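Local coordinates for fat acid-binding protein (Eubacterium ventriosum, PDB 3NYI) that probably binds lipids as a DegV-family protein, and holds a stearic acid molecule in this crystal structure, at residues K6-S11 against R78-Q83; L134-V139 against S266-A271. All blocks are in the same frame, centred on the assembly; numbering follows the deposited sequence. Where two conformers were deposited one is given.

Interaction 1. Residues K6-S11 against R78-Q83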
ATOM      1  N   LYS A   6     -14.622 -11.576   7.773  1.00 31.43           N
ATOM      2  CA  LYS A   6     -13.375 -11.220   8.398  1.00 30.85           C
ATOM      3  C   LYS A   6     -12.408 -10.758   7.307  1.00 37.68           C
ATOM      4  O   LYS A   6     -11.930 -11.565   6.500  1.00 33.65           O
ATOM      5  CB  LYS A   6     -12.810 -12.402   9.174  1.00 33.63           C
ATOM      6  CG  LYS A   6     -13.565 -12.690  10.454  1.00 38.15           C
ATOM      7  CD  LYS A   6     -13.359 -11.596  11.489  1.00 46.61           C
ATOM      8  CE  LYS A   6     -14.071 -11.953  12.794  1.00 54.87           C
ATOM      9  NZ  LYS A   6     -13.649 -11.099  13.937  1.00 52.57           N
ATOM     10  N   ILE A   7     -12.162  -9.451   7.270  1.00 35.07           N
ATOM     11  CA  ILE A   7     -11.239  -8.856   6.301  1.00 32.69           C
ATOM     12  C   ILE A   7      -9.791  -9.003   6.781  1.00 34.28           C
ATOM     13  O   ILE A   7      -9.474  -8.686   7.927  1.00 28.11           O
ATOM     14  CB  ILE A   7     -11.598  -7.386   6.046  1.00 35.18           C
ATOM     15  CG1 ILE A   7     -13.014  -7.307   5.463  1.00 32.46           C
ATOM     16  CG2 ILE A   7     -10.575  -6.724   5.121  1.00 29.41           C
ATOM     17  CD1 ILE A   7     -13.573  -5.903   5.335  1.00 37.58           C
ATOM     18  N   VAL A   8      -8.929  -9.518   5.906  1.00 29.58           N
ATOM     19  CA  VAL A   8      -7.516  -9.694   6.212  1.00 23.92           C
ATOM     20  C   VAL A   8      -6.668  -8.984   5.144  1.00 26.94           C
ATOM     21  O   VAL A   8      -7.065  -8.897   3.981  1.00 26.82           O
ATOM     22  CB  VAL A   8      -7.145 -11.202   6.264  1.00 27.37           C
ATOM     23  CG1 VAL A   8      -5.668 -11.410   6.677  1.00 25.86           C
ATOM     24  CG2 VAL A   8      -8.099 -11.957   7.213  1.00 29.08           C
ATOM     25  N   SER A   9      -5.525  -8.442   5.546  1.00 26.20           N
ATOM     26  CA  SER A   9      -4.571  -7.882   4.581  1.00 22.08           C
ATOM     27  C   SER A   9      -3.168  -8.181   5.057  1.00 21.42           C
ATOM     28  O   SER A   9      -2.963  -8.421   6.253  1.00 23.78           O
ATOM     29  CB  SER A   9      -4.755  -6.367   4.451  1.00 22.67           C
ATOM     30  OG  SER A   9      -3.814  -5.804   3.532  1.00 25.02           O
ATOM     31  N   ASP A  10      -2.205  -8.193   4.132  1.00 21.06           N
ATOM     32  CA  ASP A  10      -0.806  -8.236   4.525  1.00 25.69           C
ATOM     33  C   ASP A  10      -0.417  -6.839   4.979  1.00 28.03           C
ATOM     34  O   ASP A  10      -1.141  -5.864   4.729  1.00 22.87           O
ATOM     35  CB  ASP A  10       0.108  -8.800   3.416  1.00 27.56           C
ATOM     36  CG  ASP A  10       0.164  -7.915   2.166  1.00 25.88           C
ATOM     37  OD1 ASP A  10      -0.073  -6.703   2.287  1.00 25.39           O
ATOM     38  OD2 ASP A  10       0.472  -8.442   1.065  1.00 24.31           O
ATOM     39  N   SER A  11       0.712  -6.732   5.661  1.00 20.12           N
ATOM     40  CA  SER A  11       1.055  -5.471   6.321  1.00 27.94           C
ATOM     41  C   SER A  11       1.472  -4.350   5.370  1.00 27.55           C
ATOM     42  O   SER A  11       1.774  -3.243   5.816  1.00 25.26           O
ATOM     43  CB  SER A  11       2.136  -5.684   7.390  1.00 23.01           C
ATOM     44  OG  SER A  11       3.292  -6.261   6.812  1.00 23.28           O
ATOM     45  N   ARG A  78      -7.403 -20.291   9.178  1.00 39.43           N
ATOM     46  CA  ARG A  78      -7.933 -21.424   9.926  0.53 40.86           C
ATOM     47  C   ARG A  78      -8.751 -20.994  11.141  1.00 44.32           C
ATOM     48  O   ARG A  78      -9.851 -21.498  11.370  1.00 43.22           O
ATOM     49  CB  ARG A  78      -6.795 -22.353  10.361  0.53 40.42           C
ATOM     50  CG  ARG A  78      -7.163 -23.823  10.345  0.53 46.72           C
ATOM     51  CD  ARG A  78      -6.050 -24.686  10.919  0.53 48.14           C
ATOM     52  NE  ARG A  78      -4.762 -24.428  10.280  0.53 47.13           N
ATOM     53  CZ  ARG A  78      -4.293 -25.099   9.231  0.53 47.59           C
ATOM     54  NH1 ARG A  78      -5.009 -26.080   8.687  0.53 46.71           N
ATOM     55  NH2 ARG A  78      -3.103 -24.791   8.728  0.53 44.35           N
ATOM     56  N   SER A  79      -8.222 -20.058  11.919  1.00 45.17           N
ATOM     57  CA  SER A  79      -8.898 -19.636  13.141  1.00 46.70           C
ATOM     58  C   SER A  79     -10.254 -18.985  12.858  1.00 52.42           C
ATOM     59  O   SER A  79     -11.216 -19.200  13.597  1.00 54.59           O
ATOM     60  CB  SER A  79      -8.008 -18.701  13.965  1.00 55.63           C
ATOM     61  OG  SER A  79      -7.898 -17.424  13.358  1.00 70.48           O
ATOM     62  N   PHE A  80     -10.338 -18.194  11.791  1.00 40.74           N
ATOM     63  CA  PHE A  80     -11.613 -17.603  11.405  1.00 40.96           C
ATOM     64  C   PHE A  80     -12.575 -18.662  10.863  1.00 44.29           C
ATOM     65  O   PHE A  80     -13.748 -18.697  11.244  1.00 42.54           O
ATOM     66  CB  PHE A  80     -11.415 -16.485  10.367  1.00 31.89           C
ATOM     67  CG  PHE A  80     -10.777 -15.240  10.923  1.00 41.38           C
ATOM     68  CD1 PHE A  80     -11.199 -14.703  12.133  1.00 46.44           C
ATOM     69  CD2 PHE A  80      -9.766 -14.589  10.224  1.00 40.88           C
ATOM     70  CE1 PHE A  80     -10.617 -13.547  12.646  1.00 44.29           C
ATOM     71  CE2 PHE A  80      -9.182 -13.431  10.732  1.00 41.55           C
ATOM     72  CZ  PHE A  80      -9.609 -12.912  11.943  1.00 41.54           C
ATOM     73  N   VAL A  81     -12.073 -19.525   9.982  1.00 40.66           N
ATOM     74  CA  VAL A  81     -12.900 -20.539   9.322  1.00 45.52           C
ATOM     75  C   VAL A  81     -13.527 -21.568  10.283  1.00 48.61           C
ATOM     76  O   VAL A  81     -14.667 -22.002  10.092  1.00 45.24           O
ATOM     77  CB  VAL A  81     -12.108 -21.275   8.221  1.00 45.55           C
ATOM     78  CG1 VAL A  81     -12.739 -22.617   7.912  1.00 49.38           C
ATOM     79  CG2 VAL A  81     -12.029 -20.411   6.964  1.00 46.28           C
ATOM     80  N   GLU A  82     -12.791 -21.965  11.311  1.00 48.66           N
ATOM     81  CA  GLU A  82     -13.351 -22.918  12.262  1.00 56.41           C
ATOM     82  C   GLU A  82     -14.434 -22.253  13.110  1.00 57.11           C
ATOM     83  O   GLU A  82     -15.206 -22.928  13.794  1.00 63.05           O
ATOM     84  CB  GLU A  82     -12.262 -23.548  13.130  1.00 61.27           C
ATOM     85  CG  GLU A  82     -11.438 -22.561  13.925  1.00 75.01           C
ATOM     86  CD  GLU A  82     -10.175 -23.191  14.489  1.00 91.09           C
ATOM     87  OE1 GLU A  82      -9.754 -22.787  15.594  1.00 99.89           O
ATOM     88  OE2 GLU A  82      -9.605 -24.091  13.831  1.00 89.37           O
ATOM     89  N   GLN A  83     -14.493 -20.927  13.049  1.00 50.16           N
ATOM     90  CA  GLN A  83     -15.556 -20.174  13.707  1.00 58.62           C
ATOM     91  C   GLN A  83     -16.732 -19.931  12.765  1.00 58.01           C
ATOM     92  O   GLN A  83     -17.733 -19.329  13.156  1.00 58.25           O
ATOM     93  CB  GLN A  83     -15.039 -18.829  14.218  1.00 61.98           C
ATOM     94  CG  GLN A  83     -14.082 -18.905  15.387  1.00 69.63           C
ATOM     95  CD  GLN A  83     -13.590 -17.530  15.806  1.00 77.07           C
ATOM     96  OE1 GLN A  83     -14.217 -16.856  16.626  1.00 82.27           O
ATOM     97  NE2 GLN A  83     -12.466 -17.104  15.235  1.00 73.20           N
TER
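Lys6 lays its aliphatic chain over one face of the Phe80 ring, a clear case of a lysine used for its methylenes as much as for its charge. CG does the closest work: it stands 3.8 Å from the centroid of the Phe80 ring, 21° off the normal, a CH-pi contact displaced toward the rim on the CD1 side. The chain bends at chi2 (-69°), which carries CD over the CD1-CE1 side of the ring, Lys6 CD coming to 3.6 Å from Phe80 CE1, while CE continues past the rim. The two side chains cross at about a right angle. Beyond the ring the ammonium finds its partners outside these segments, a salt bridge to Asp24 and a cation-pi contact with Phe85. Ile7 faces the other way, and the next residue to touch the helix is Val8. Its CG2 meets the ring obliquely, 4.0 Å from Phe80 CE2. Lys6 CB thus lies over the CG-CD2 side of the ring and its CG and CD over the CD1-CE1 side, while Val8 adds its one contact from the same side of the ring plane. Replacing Phe80 by an alanine would probably leave the Lys6 methylenes without the face they lie on and open a gap beside Val8 CG2. Farther on, Ser9 OG reaches forward to the carbonyl of the next residue, donating on a lone pair of Asp10 O at 2.9 Å, and the strand leaves the helix. This is a helix packed on a largely parallel alpha/beta sheet: strand 6-10 runs between the parallel strands 25-33 and 87-91, and the last part of helix 70-81 lies alongside it, running antiparallel, with Phe80 also reaching Thr26 and Val87 while Val76, one turn earlier, covers Val8.

Interaction 2. Residues L134-V139 against S266-A271; sequences LIDQFV and SETNVA
Asp136 projects from helix 128-143 toward Thr268, and its CB begins the contact, 3.6 Å from Thr268 CG2, the aspartate meeting the threonine nearly at right angles. CG sits anti to the backbone N (chi1 -175°), which carries the carboxylate outward past the same methyl, Asp136 CG lying 3.8 Å from Thr268 CG2. At the tip the oxygens part company. OD2 accepts a bond of 2.7 Å from a water that also lies 2.6 Å from Thr268 OG1, a single-water bridge between helix and loop; OD2 has a second partner in a salt bridge to Arg140, one turn along the helix. The loop in question leads out of a short 3-10 turn, Asn269 N bonding to Ser266 O, into strand 270-271, an edge strand of the second of the chain's two mixed sheets, where it runs parallel to strand 236-242. Thr268 OG1 is tied to that neighbouring strand through Ser239. OD1 of Asp136 is hydrogen-bonded to Tyr19 OH and approaches Glu267 OE2 to 4.4 Å. Any mutual repulsion there is probably eased by Arg140 on the one carboxylate and by Lys22, which forms a salt bridge with Glu267 OE1.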
ATOM      1  N   LEU A 134      -8.334   0.742  -1.180  1.00 20.06           N
ATOM      2  CA  LEU A 134      -9.149  -0.344  -1.709  1.00 18.67           C
ATOM      3  C   LEU A 134      -9.824  -1.123  -0.585  1.00 22.53           C
ATOM      4  O   LEU A 134     -11.010  -1.418  -0.651  1.00 21.22           O
ATOM      5  CB  LEU A 134      -8.321  -1.296  -2.580  1.00 21.49           C
ATOM      6  CG  LEU A 134      -9.128  -2.438  -3.208  1.00 22.39           C
ATOM      7  CD1 LEU A 134     -10.070  -1.898  -4.302  1.00 17.10           C
ATOM      8  CD2 LEU A 134      -8.201  -3.515  -3.784  1.00 21.98           C
ATOM      9  N   ILE A 135      -9.061  -1.478   0.446  1.00 20.76           N
ATOM     10  CA  ILE A 135      -9.649  -2.172   1.567  1.00 19.03           C
ATOM     11  C   ILE A 135     -10.787  -1.348   2.157  1.00 21.07           C
ATOM     12  O   ILE A 135     -11.865  -1.860   2.447  1.00 23.53           O
ATOM     13  CB  ILE A 135      -8.599  -2.465   2.643  1.00 17.02           C
ATOM     14  CG1 ILE A 135      -7.649  -3.549   2.133  1.00 17.10           C
ATOM     15  CG2 ILE A 135      -9.279  -2.926   3.900  1.00 21.72           C
ATOM     16  CD1 ILE A 135      -6.311  -3.641   2.935  1.00 19.96           C
ATOM     17  N   ASP A 136     -10.539  -0.060   2.314  1.00 22.53           N
ATOM     18  CA  ASP A 136     -11.559   0.836   2.851  1.00 24.01           C
ATOM     19  C   ASP A 136     -12.819   0.920   1.973  1.00 26.53           C
ATOM     20  O   ASP A 136     -13.930   0.986   2.490  1.00 25.39           O
ATOM     21  CB  ASP A 136     -10.973   2.227   3.121  1.00 21.22           C
ATOM     22  CG  ASP A 136     -11.972   3.152   3.797  1.00 29.62           C
ATOM     23  OD1 ASP A 136     -12.446   2.811   4.907  1.00 30.16           O
ATOM     24  OD2 ASP A 136     -12.300   4.194   3.193  1.00 38.96           O
ATOM     25  N   GLN A 137     -12.665   0.898   0.654  1.00 24.38           N
ATOM     26  CA  GLN A 137     -13.854   0.849  -0.198  1.00 23.24           C
ATOM     27  C   GLN A 137     -14.628  -0.437   0.088  1.00 27.04           C
ATOM     28  O   GLN A 137     -15.846  -0.426   0.167  1.00 25.36           O
ATOM     29  CB  GLN A 137     -13.500   0.950  -1.682  1.00 24.32           C
ATOM     30  CG  GLN A 137     -13.097   2.354  -2.125  1.00 24.08           C
ATOM     31  CD  GLN A 137     -14.242   3.355  -1.980  1.00 27.22           C
ATOM     32  OE1 GLN A 137     -15.347   3.106  -2.449  1.00 30.29           O
ATOM     33  NE2 GLN A 137     -13.980   4.479  -1.311  1.00 24.55           N
ATOM     34  N   PHE A 138     -13.911  -1.546   0.272  1.00 25.38           N
ATOM     35  CA  PHE A 138     -14.555  -2.819   0.568  1.00 24.34           C
ATOM     36  C   PHE A 138     -15.256  -2.773   1.925  1.00 24.68           C
ATOM     37  O   PHE A 138     -16.391  -3.218   2.056  1.00 26.11           O
ATOM     38  CB  PHE A 138     -13.527  -3.970   0.550  1.00 24.32           C
ATOM     39  CG  PHE A 138     -14.138  -5.297   0.234  1.00 35.32           C
ATOM     40  CD1 PHE A 138     -14.390  -5.654  -1.083  1.00 40.14           C
ATOM     41  CD2 PHE A 138     -14.491  -6.176   1.250  1.00 43.67           C
ATOM     42  CE1 PHE A 138     -14.978  -6.862  -1.388  1.00 43.55           C
ATOM     43  CE2 PHE A 138     -15.077  -7.394   0.954  1.00 49.07           C
ATOM     44  CZ  PHE A 138     -15.319  -7.739  -0.367  1.00 51.33           C
ATOM     45  N   VAL A 139     -14.568  -2.237   2.931  1.00 23.20           N
ATOM     46  CA  VAL A 139     -15.162  -2.055   4.256  1.00 28.45           C
ATOM     47  C   VAL A 139     -16.432  -1.206   4.167  1.00 33.04           C
ATOM     48  O   VAL A 139     -17.454  -1.530   4.780  1.00 36.77           O
ATOM     49  CB  VAL A 139     -14.169  -1.408   5.246  1.00 27.47           C
ATOM     50  CG1 VAL A 139     -14.899  -0.935   6.512  1.00 32.83           C
ATOM     51  CG2 VAL A 139     -13.035  -2.385   5.586  1.00 26.93           C
ATOM     52  N   SER A 266      -9.154  11.231   5.992  1.00 31.12           N
ATOM     53  CA  SER A 266      -8.055  11.065   6.931  1.00 32.37           C
ATOM     54  C   SER A 266      -7.920   9.644   7.457  1.00 34.10           C
ATOM     55  O   SER A 266      -6.838   9.240   7.887  1.00 36.00           O
ATOM     56  CB  SER A 266      -8.185  12.064   8.087  1.00 37.01           C
ATOM     57  OG  SER A 266      -9.446  11.932   8.709  1.00 39.93           O
ATOM     58  N   GLU A 267      -9.009   8.883   7.425  1.00 30.12           N
ATOM     59  CA  GLU A 267      -8.960   7.511   7.919  1.00 33.58           C
ATOM     60  C   GLU A 267      -7.919   6.684   7.173  1.00 27.64           C
ATOM     61  O   GLU A 267      -7.303   5.781   7.748  1.00 24.27           O
ATOM     62  CB  GLU A 267     -10.327   6.830   7.806  1.00 37.73           C
ATOM     63  CG  GLU A 267     -11.206   6.968   9.032  1.00 53.31           C
ATOM     64  CD  GLU A 267     -12.240   5.848   9.127  1.00 66.26           C
ATOM     65  OE1 GLU A 267     -12.241   5.129  10.148  1.00 64.15           O
ATOM     66  OE2 GLU A 267     -13.038   5.679   8.175  1.00 72.03           O
ATOM     67  N   THR A 268      -7.724   7.002   5.895  1.00 25.99           N
ATOM     68  CA  THR A 268      -6.814   6.227   5.044  1.00 27.69           C
ATOM     69  C   THR A 268      -5.510   6.942   4.692  1.00 26.93           C
ATOM     70  O   THR A 268      -4.767   6.489   3.826  1.00 30.01           O
ATOM     71  CB  THR A 268      -7.511   5.720   3.765  1.00 26.80           C
ATOM     72  OG1 THR A 268      -8.348   6.756   3.223  1.00 27.10           O
ATOM     73  CG2 THR A 268      -8.380   4.492   4.098  1.00 25.89           C
ATOM     74  N   ASN A 269      -5.231   8.058   5.357  1.00 25.16           N
ATOM     75  CA  ASN A 269      -3.883   8.606   5.338  1.00 24.22           C
ATOM     76  C   ASN A 269      -2.993   7.541   5.976  1.00 26.93           C
ATOM     77  O   ASN A 269      -3.434   6.836   6.872  1.00 24.67           O
ATOM     78  CB  ASN A 269      -3.794   9.889   6.177  1.00 27.29           C
ATOM     79  CG  ASN A 269      -4.436  11.082   5.493  1.00 32.58           C
ATOM     80  OD1 ASN A 269      -4.745  11.028   4.301  1.00 22.10           O
ATOM     81  ND2 ASN A 269      -4.638  12.167   6.245  1.00 31.38           N
ATOM     82  N   VAL A 270      -1.757   7.409   5.522  1.00 25.28           N
ATOM     83  CA  VAL A 270      -0.883   6.399   6.121  1.00 22.44           C
ATOM     84  C   VAL A 270       0.505   6.918   6.434  1.00 26.29           C
ATOM     85  O   VAL A 270       1.053   7.752   5.711  1.00 25.61           O
ATOM     86  CB  VAL A 270      -0.740   5.159   5.219  1.00 22.56           C
ATOM     87  CG1 VAL A 270      -2.080   4.435   5.084  1.00 26.51           C
ATOM     88  CG2 VAL A 270      -0.153   5.544   3.843  1.00 24.21           C
ATOM     89  N   ALA A 271       1.075   6.411   7.521  1.00 27.45           N
ATOM     90  CA  ALA A 271       2.503   6.516   7.730  1.00 26.13           C
ATOM     91  C   ALA A 271       3.077   5.355   6.926  1.00 25.05           C
ATOM     92  O   ALA A 271       2.881   4.188   7.279  1.00 30.47           O
ATOM     93  CB  ALA A 271       2.839   6.366   9.211  1.00 27.14           C
TER
HETATM   94  O   HOH W   1     -10.956   6.512   3.123  1.00 42.58           O

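In the fold
From the N terminus, strand 6-10 comes first, and interaction 1 closes a loop of 66 residues when the chain returns to it through helix 70-81. The chain then supplies strands 87-91 and 119-123 to the same sheet before entering helix 128-143, where interaction 2 opens; it closes 126 residues later, just before strand 270-271. The two loops follow in series, neither nesting nor crossing. They nevertheless meet in space: Ile7 and Ser9 pack against Ile135, and Ile7 also touches Phe138 and Val139. Helix 128-143 therefore joins the first sheet to the loop leading into the edge strand of the second.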